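Local coordinates for mitogen-activated protein kinase, putative (Map kinase-like protein) (Leishmania major, PDB 3PG1) that probably binds ATP and transfers its phosphate to serine and threonine residues of target proteins, as a member of the MAP kinase family, at residues A8-L13 and A37-V42; A15-M20 and D96-F101. One frame throughout, in Å; residues are numbered along the deposited sequence.

Interaction 1 (A8-L13 and A37-V42); sequences AAMRDL and AVCAGV
A9 is the first residue of the helical segment 8-13 to meet the strand: its CB points at the strand and comes 4.0 Å from the CB of A37, methyl against methyl. The CA atoms of A9 and A37 lie 6.6 Å apart and those of M10 and C39 6.7 Å, an even distance over these two pairs. One residue on, M10 touches with the root of its side chain. The thiol sulfur of C39 lies 4.0 Å from M10 CA and only slightly farther from M10 CB, while the bend of the M10 chain at chi2 and chi3 leaves M10 SD 4.3 Å from C39 SG, a loose sulfur-sulfur approach. C39 SG stands anti to its own carbonyl carbon (chi1 -81°), which carries it to the helix backbone. Strand 37-42 belongs to the five-stranded antiparallel sheet of the kinase N-terminal lobe; the axes of segments 8-13 and 37-42 come within 8.9 Å at an angle of 71°. A turn later, L13 reaches over with CD2, which packs 3.8 Å from the CB of C39. L13 is buried, and it also rests on I51 and R53 of the neighbouring strand 48-54, while A9 touches F29 of strand 25-33.

Interaction 2 (A15-M20 and D96-F101); sequences AELHAM and DIFVHF
The sulfur of M20 makes a Met-aromatic contact with F98 by an oblique approach. It lies 4.6 Å from the ring centroid and 66° off the ring normal, with M20 SD 3.6 Å from F98 CD2. M20 gets there as an extended chain, and its terminal methyl ends between the ring and the next inward-facing residue of the strand: M20 CE lies between F98 CD2 (4.1 Å) and H100 CB (3.9 Å). L17 approaches the same ring differently: its CD2 sits at the ring edge, near the ring plane, 3.6 Å from F98 CE2 and almost as close to F98 CZ. The two side chains cross at about a right angle. The F98 ring also meets that of Y110 on strand 108-114, with planes about 15° apart. No hydrogen bond links the two segments; E16, in the same helix as L17, forms a salt bridge through OE1 to R53 and a hydrogen bond to Y110. Apolar side chains of L17 and M20 here pack against an outermost strand of the antiparallel five-stranded sheet of the protein kinase N-terminal lobe.

Overall arrangement
From the N terminus the chain enters helix 7-19, whose 8-13 part forms interaction 1; segment 15-20, which begins in the same helix, enters interaction 2. Interaction 1 closes the shorter loop, with 23 residues between its segments, including strand 25-33. Interaction 2 spans 75, passing strands 36-42 and 48-54 and helix 70-85 before reaching strand 96-100. Because 15-20 precedes 37-42, the two loops cross rather than nest. Both reach the same antiparallel sheet, ordered 25-33, 36-42, 48-54, 108-114, 96-100, so the helix is tied to its second strand and to an outermost one. The contact centres lie about 12 Å apart, on the same side of the chain's centre.

Interaction 1 (A8-L13 and A37-V42)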
ATOM      1  N   ALA A   8      20.503 -20.074   5.053  1.00 95.40           N
ATOM      2  CA  ALA A   8      19.699 -21.179   5.572  1.00 94.41           C
ATOM      3  C   ALA A   8      18.267 -21.105   5.025  1.00 95.26           C
ATOM      4  O   ALA A   8      17.679 -22.150   4.726  1.00 94.70           O
ATOM      5  CB  ALA A   8      19.681 -21.143   7.092  1.00 95.56           C
ATOM      6  N   ALA A   9      17.715 -19.872   4.895  1.00 89.23           N
ATOM      7  CA  ALA A   9      16.368 -19.610   4.378  1.00 86.43           C
ATOM      8  C   ALA A   9      16.213 -20.150   2.948  1.00 89.24           C
ATOM      9  O   ALA A   9      15.237 -20.841   2.659  1.00 88.05           O
ATOM     10  CB  ALA A   9      16.074 -18.119   4.417  1.00 86.07           C
ATOM     11  N   MET A  10      17.206 -19.874   2.084  1.00 86.19           N
ATOM     12  CA  MET A  10      17.272 -20.323   0.694  1.00 86.33           C
ATOM     13  C   MET A  10      17.358 -21.860   0.622  1.00 88.84           C
ATOM     14  O   MET A  10      16.600 -22.477  -0.131  1.00 88.03           O
ATOM     15  CB  MET A  10      18.477 -19.668   0.001  1.00 90.75           C
ATOM     16  CG  MET A  10      18.587 -20.005  -1.457  1.00 96.23           C
ATOM     17  SD  MET A  10      18.690 -18.534  -2.482  1.00101.55           S
ATOM     18  CE  MET A  10      20.430 -18.124  -2.287  1.00101.13           C
ATOM     19  N   ARG A  11      18.268 -22.464   1.421  1.00 84.01           N
ATOM     20  CA  ARG A  11      18.484 -23.908   1.509  1.00 83.79           C
ATOM     21  C   ARG A  11      17.200 -24.625   1.973  1.00 83.13           C
ATOM     22  O   ARG A  11      16.812 -25.620   1.351  1.00 82.25           O
ATOM     23  CB  ARG A  11      19.694 -24.201   2.427  1.00 85.29           C
ATOM     24  CG  ARG A  11      20.011 -25.679   2.687  1.00 93.44           C
ATOM     25  CD  ARG A  11      21.361 -25.890   3.377  1.00102.78           C
ATOM     26  NE  ARG A  11      21.527 -25.087   4.594  1.00108.44           N
ATOM     27  CZ  ARG A  11      22.385 -24.077   4.718  1.00121.42           C
ATOM     28  NH1 ARG A  11      23.180 -23.743   3.709  1.00106.75           N
ATOM     29  NH2 ARG A  11      22.451 -23.392   5.852  1.00107.80           N
ATOM     30  N   ASP A  12      16.522 -24.089   3.021  1.00 76.95           N
ATOM     31  CA  ASP A  12      15.259 -24.639   3.543  1.00 75.28           C
ATOM     32  C   ASP A  12      14.162 -24.616   2.461  1.00 75.70           C
ATOM     33  O   ASP A  12      13.515 -25.644   2.223  1.00 75.34           O
ATOM     34  CB  ASP A  12      14.780 -23.883   4.810  1.00 76.02           C
ATOM     35  CG  ASP A  12      15.524 -24.205   6.106  1.00 85.34           C
ATOM     36  OD1 ASP A  12      16.214 -25.256   6.157  1.00 85.95           O
ATOM     37  OD2 ASP A  12      15.375 -23.434   7.086  1.00 89.63           O
ATOM     38  N   LEU A  13      13.995 -23.458   1.788  1.00 68.75           N
ATOM     39  CA  LEU A  13      13.013 -23.279   0.724  1.00 66.64           C
ATOM     40  C   LEU A  13      13.255 -24.214  -0.464  1.00 71.30           C
ATOM     41  O   LEU A  13      12.300 -24.852  -0.917  1.00 69.99           O
ATOM     42  CB  LEU A  13      12.947 -21.818   0.257  1.00 65.21           C
ATOM     43  CG  LEU A  13      11.829 -21.482  -0.750  1.00 67.69           C
ATOM     44  CD1 LEU A  13      10.458 -21.588  -0.119  1.00 67.17           C
ATOM     45  CD2 LEU A  13      12.022 -20.114  -1.330  1.00 67.63           C
ATOM     46  N   ALA A  37      10.486 -15.169   5.411  1.00 84.85           N
ATOM     47  CA  ALA A  37      11.672 -14.913   4.596  1.00 83.71           C
ATOM     48  C   ALA A  37      11.256 -14.884   3.125  1.00 82.41           C
ATOM     49  O   ALA A  37      10.382 -15.650   2.718  1.00 80.45           O
ATOM     50  CB  ALA A  37      12.709 -16.003   4.822  1.00 86.01           C
ATOM     51  N   VAL A  38      11.866 -13.989   2.338  1.00 76.51           N
ATOM     52  CA  VAL A  38      11.556 -13.840   0.917  1.00 74.37           C
ATOM     53  C   VAL A  38      12.776 -14.190   0.062  1.00 79.56           C
ATOM     54  O   VAL A  38      13.885 -13.727   0.343  1.00 81.97           O
ATOM     55  CB  VAL A  38      10.986 -12.431   0.569  1.00 76.34           C
ATOM     56  CG1 VAL A  38      10.432 -12.394  -0.857  1.00 75.29           C
ATOM     57  CG2 VAL A  38       9.911 -12.000   1.563  1.00 74.54           C
ATOM     58  N   CYS A  39      12.562 -15.007  -0.985  1.00 73.48           N
ATOM     59  CA  CYS A  39      13.586 -15.388  -1.948  1.00 73.97           C
ATOM     60  C   CYS A  39      13.120 -15.068  -3.355  1.00 76.59           C
ATOM     61  O   CYS A  39      11.948 -15.262  -3.675  1.00 73.82           O
ATOM     62  CB  CYS A  39      13.943 -16.864  -1.810  1.00 75.01           C
ATOM     63  SG  CYS A  39      15.112 -17.222  -0.479  1.00 80.21           S
ATOM     64  N   ALA A  40      14.035 -14.587  -4.197  1.00 75.52           N
ATOM     65  CA  ALA A  40      13.728 -14.323  -5.593  1.00 76.19           C
ATOM     66  C   ALA A  40      13.993 -15.611  -6.388  1.00 82.90           C
ATOM     67  O   ALA A  40      15.096 -16.168  -6.341  1.00 84.24           O
ATOM     68  CB  ALA A  40      14.572 -13.177  -6.119  1.00 78.55           C
ATOM     69  N   GLY A  41      12.948 -16.098  -7.048  1.00 79.02           N
ATOM     70  CA  GLY A  41      12.991 -17.303  -7.860  1.00 80.18           C
ATOM     71  C   GLY A  41      12.421 -17.068  -9.242  1.00 85.05           C
ATOM     72  O   GLY A  41      12.225 -15.917  -9.649  1.00 84.51           O
ATOM     73  N   VAL A  42      12.154 -18.162  -9.977  1.00 82.12           N
ATOM     74  CA  VAL A  42      11.591 -18.126 -11.328  1.00 82.36           C
ATOM     75  C   VAL A  42      10.521 -19.231 -11.455  1.00 83.89           C
ATOM     76  O   VAL A  42      10.729 -20.331 -10.942  1.00 83.19           O
ATOM     77  CB  VAL A  42      12.733 -18.247 -12.390  1.00 90.14           C
ATOM     78  CG1 VAL A  42      12.223 -18.710 -13.746  1.00 91.19           C
ATOM     79  CG2 VAL A  42      13.496 -16.937 -12.544  1.00 91.01           C
TER

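Interaction 2 (A15-M20 and D96-F101)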
ATOM      1  N   ALA A  15      14.852 -27.169  -0.655  1.00 72.45           N
ATOM      2  CA  ALA A  15      14.519 -28.541  -0.234  1.00 72.20           C
ATOM      3  C   ALA A  15      12.999 -28.752  -0.141  1.00 71.18           C
ATOM      4  O   ALA A  15      12.485 -29.710  -0.719  1.00 69.06           O
ATOM      5  CB  ALA A  15      15.182 -28.856   1.099  1.00 73.59           C
ATOM      6  N   GLU A  16      12.277 -27.827   0.541  1.00 64.56           N
ATOM      7  CA  GLU A  16      10.822 -27.930   0.687  1.00 62.87           C
ATOM      8  C   GLU A  16      10.096 -27.900  -0.657  1.00 66.07           C
ATOM      9  O   GLU A  16       9.198 -28.718  -0.875  1.00 66.24           O
ATOM     10  CB  GLU A  16      10.283 -26.860   1.642  1.00 61.92           C
ATOM     11  CG  GLU A  16      10.614 -27.160   3.095  1.00 70.39           C
ATOM     12  CD  GLU A  16      10.719 -25.953   4.010  1.00 84.77           C
ATOM     13  OE1 GLU A  16      10.208 -24.865   3.652  1.00 63.18           O
ATOM     14  OE2 GLU A  16      11.303 -26.104   5.106  1.00 77.47           O
ATOM     15  N   LEU A  17      10.498 -26.979  -1.564  1.00 61.70           N
ATOM     16  CA  LEU A  17       9.903 -26.872  -2.903  1.00 60.75           C
ATOM     17  C   LEU A  17      10.215 -28.116  -3.755  1.00 67.45           C
ATOM     18  O   LEU A  17       9.391 -28.508  -4.582  1.00 68.08           O
ATOM     19  CB  LEU A  17      10.334 -25.584  -3.621  1.00 59.06           C
ATOM     20  CG  LEU A  17       9.781 -24.247  -3.056  1.00 60.58           C
ATOM     21  CD1 LEU A  17      10.257 -23.077  -3.884  1.00 61.92           C
ATOM     22  CD2 LEU A  17       8.256 -24.232  -3.020  1.00 58.41           C
ATOM     23  N   HIS A  18      11.377 -28.746  -3.528  1.00 66.18           N
ATOM     24  CA  HIS A  18      11.791 -29.973  -4.227  1.00 69.19           C
ATOM     25  C   HIS A  18      10.907 -31.152  -3.820  1.00 75.38           C
ATOM     26  O   HIS A  18      10.360 -31.827  -4.692  1.00 76.03           O
ATOM     27  CB  HIS A  18      13.290 -30.272  -4.007  1.00 71.46           C
ATOM     28  CG  HIS A  18      14.198 -29.528  -4.942  1.00 75.71           C
ATOM     29  ND1 HIS A  18      13.701 -28.803  -6.026  1.00 76.51           N
ATOM     30  CD2 HIS A  18      15.551 -29.467  -4.968  1.00 79.69           C
ATOM     31  CE1 HIS A  18      14.760 -28.306  -6.644  1.00 77.44           C
ATOM     32  NE2 HIS A  18      15.894 -28.678  -6.047  1.00 79.71           N
ATOM     33  N   ALA A  19      10.692 -31.326  -2.495  1.00 72.79           N
ATOM     34  CA  ALA A  19       9.815 -32.335  -1.886  1.00 73.83           C
ATOM     35  C   ALA A  19       8.374 -32.213  -2.432  1.00 79.38           C
ATOM     36  O   ALA A  19       7.671 -33.214  -2.554  1.00 80.58           O
ATOM     37  CB  ALA A  19       9.814 -32.165  -0.369  1.00 73.47           C
ATOM     38  N   MET A  20       7.962 -30.977  -2.778  1.00 75.35           N
ATOM     39  CA  MET A  20       6.643 -30.628  -3.306  1.00 75.30           C
ATOM     40  C   MET A  20       6.496 -30.791  -4.831  1.00 80.45           C
ATOM     41  O   MET A  20       5.368 -30.693  -5.331  1.00 80.32           O
ATOM     42  CB  MET A  20       6.319 -29.172  -2.941  1.00 75.29           C
ATOM     43  CG  MET A  20       5.931 -28.977  -1.502  1.00 78.98           C
ATOM     44  SD  MET A  20       5.496 -27.244  -1.153  1.00 80.57           S
ATOM     45  CE  MET A  20       4.951 -27.420   0.502  1.00 77.50           C
ATOM     46  N   ASP A  96       0.464 -17.572  -6.582  1.00 52.26           N
ATOM     47  CA  ASP A  96       0.339 -18.911  -6.023  1.00 52.52           C
ATOM     48  C   ASP A  96       0.316 -18.864  -4.500  1.00 56.52           C
ATOM     49  O   ASP A  96       0.849 -17.944  -3.888  1.00 52.44           O
ATOM     50  CB  ASP A  96       1.501 -19.794  -6.504  1.00 54.25           C
ATOM     51  CG  ASP A  96       1.256 -21.283  -6.476  1.00 57.27           C
ATOM     52  OD1 ASP A  96       0.157 -21.696  -6.052  1.00 58.46           O
ATOM     53  OD2 ASP A  96       2.169 -22.038  -6.871  1.00 54.94           O
ATOM     54  N   ILE A  97      -0.291 -19.892  -3.906  1.00 56.77           N
ATOM     55  CA  ILE A  97      -0.412 -20.104  -2.467  1.00 56.90           C
ATOM     56  C   ILE A  97      -0.555 -21.615  -2.203  1.00 62.76           C
ATOM     57  O   ILE A  97      -1.304 -22.313  -2.898  1.00 61.42           O
ATOM     58  CB  ILE A  97      -1.544 -19.259  -1.821  1.00 58.89           C
ATOM     59  CG1 ILE A  97      -1.554 -19.446  -0.275  1.00 59.70           C
ATOM     60  CG2 ILE A  97      -2.930 -19.525  -2.484  1.00 59.61           C
ATOM     61  CD1 ILE A  97      -2.419 -18.543   0.507  1.00 68.01           C
ATOM     62  N   PHE A  98       0.207 -22.111  -1.224  1.00 61.52           N
ATOM     63  CA  PHE A  98       0.214 -23.519  -0.819  1.00 63.46           C
ATOM     64  C   PHE A  98       0.602 -23.648   0.648  1.00 72.62           C
ATOM     65  O   PHE A  98       1.444 -22.885   1.134  1.00 72.61           O
ATOM     66  CB  PHE A  98       1.042 -24.432  -1.766  1.00 65.40           C
ATOM     67  CG  PHE A  98       2.350 -23.888  -2.298  1.00 65.04           C
ATOM     68  CD1 PHE A  98       2.372 -22.999  -3.368  1.00 66.08           C
ATOM     69  CD2 PHE A  98       3.562 -24.325  -1.782  1.00 66.46           C
ATOM     70  CE1 PHE A  98       3.582 -22.496  -3.860  1.00 66.15           C
ATOM     71  CE2 PHE A  98       4.773 -23.845  -2.296  1.00 68.35           C
ATOM     72  CZ  PHE A  98       4.775 -22.923  -3.322  1.00 65.17           C
ATOM     73  N   VAL A  99      -0.074 -24.562   1.365  1.00 72.56           N
ATOM     74  CA  VAL A  99       0.103 -24.783   2.801  1.00 73.94           C
ATOM     75  C   VAL A  99       0.531 -26.201   3.120  1.00 80.05           C
ATOM     76  O   VAL A  99      -0.076 -27.162   2.634  1.00 81.60           O
ATOM     77  CB  VAL A  99      -1.147 -24.378   3.631  1.00 78.79           C
ATOM     78  CG1 VAL A  99      -1.208 -22.872   3.843  1.00 76.99           C
ATOM     79  CG2 VAL A  99      -2.443 -24.892   2.998  1.00 79.53           C
ATOM     80  N   HIS A 100       1.582 -26.330   3.938  1.00 76.54           N
ATOM     81  CA  HIS A 100       2.075 -27.630   4.381  1.00 78.05           C
ATOM     82  C   HIS A 100       1.763 -27.753   5.864  1.00 81.52           C
ATOM     83  O   HIS A 100       2.425 -27.124   6.690  1.00 79.98           O
ATOM     84  CB  HIS A 100       3.583 -27.799   4.101  1.00 79.11           C
ATOM     85  CG  HIS A 100       4.156 -29.091   4.627  1.00 85.11           C
ATOM     86  ND1 HIS A 100       5.202 -29.102   5.545  1.00 87.39           N
ATOM     87  CD2 HIS A 100       3.784 -30.371   4.379  1.00 88.63           C
ATOM     88  CE1 HIS A 100       5.441 -30.376   5.803  1.00 88.76           C
ATOM     89  NE2 HIS A 100       4.612 -31.177   5.133  1.00 90.15           N
ATOM     90  N   PHE A 101       0.712 -28.508   6.191  1.00 79.96           N
ATOM     91  CA  PHE A 101       0.320 -28.731   7.577  1.00 81.89           C
ATOM     92  C   PHE A 101       0.967 -30.012   8.117  1.00 90.43           C
ATOM     93  O   PHE A 101       0.861 -31.073   7.495  1.00 91.35           O
ATOM     94  CB  PHE A 101      -1.211 -28.776   7.722  1.00 84.30           C
ATOM     95  CG  PHE A 101      -1.922 -27.461   7.487  1.00 83.22           C
ATOM     96  CD1 PHE A 101      -1.666 -26.355   8.294  1.00 84.69           C
ATOM     97  CD2 PHE A 101      -2.891 -27.342   6.496  1.00 84.21           C
ATOM     98  CE1 PHE A 101      -2.328 -25.144   8.079  1.00 83.48           C
ATOM     99  CE2 PHE A 101      -3.570 -26.132   6.300  1.00 84.62           C
ATOM    100  CZ  PHE A 101      -3.285 -25.044   7.094  1.00 81.33           C
TER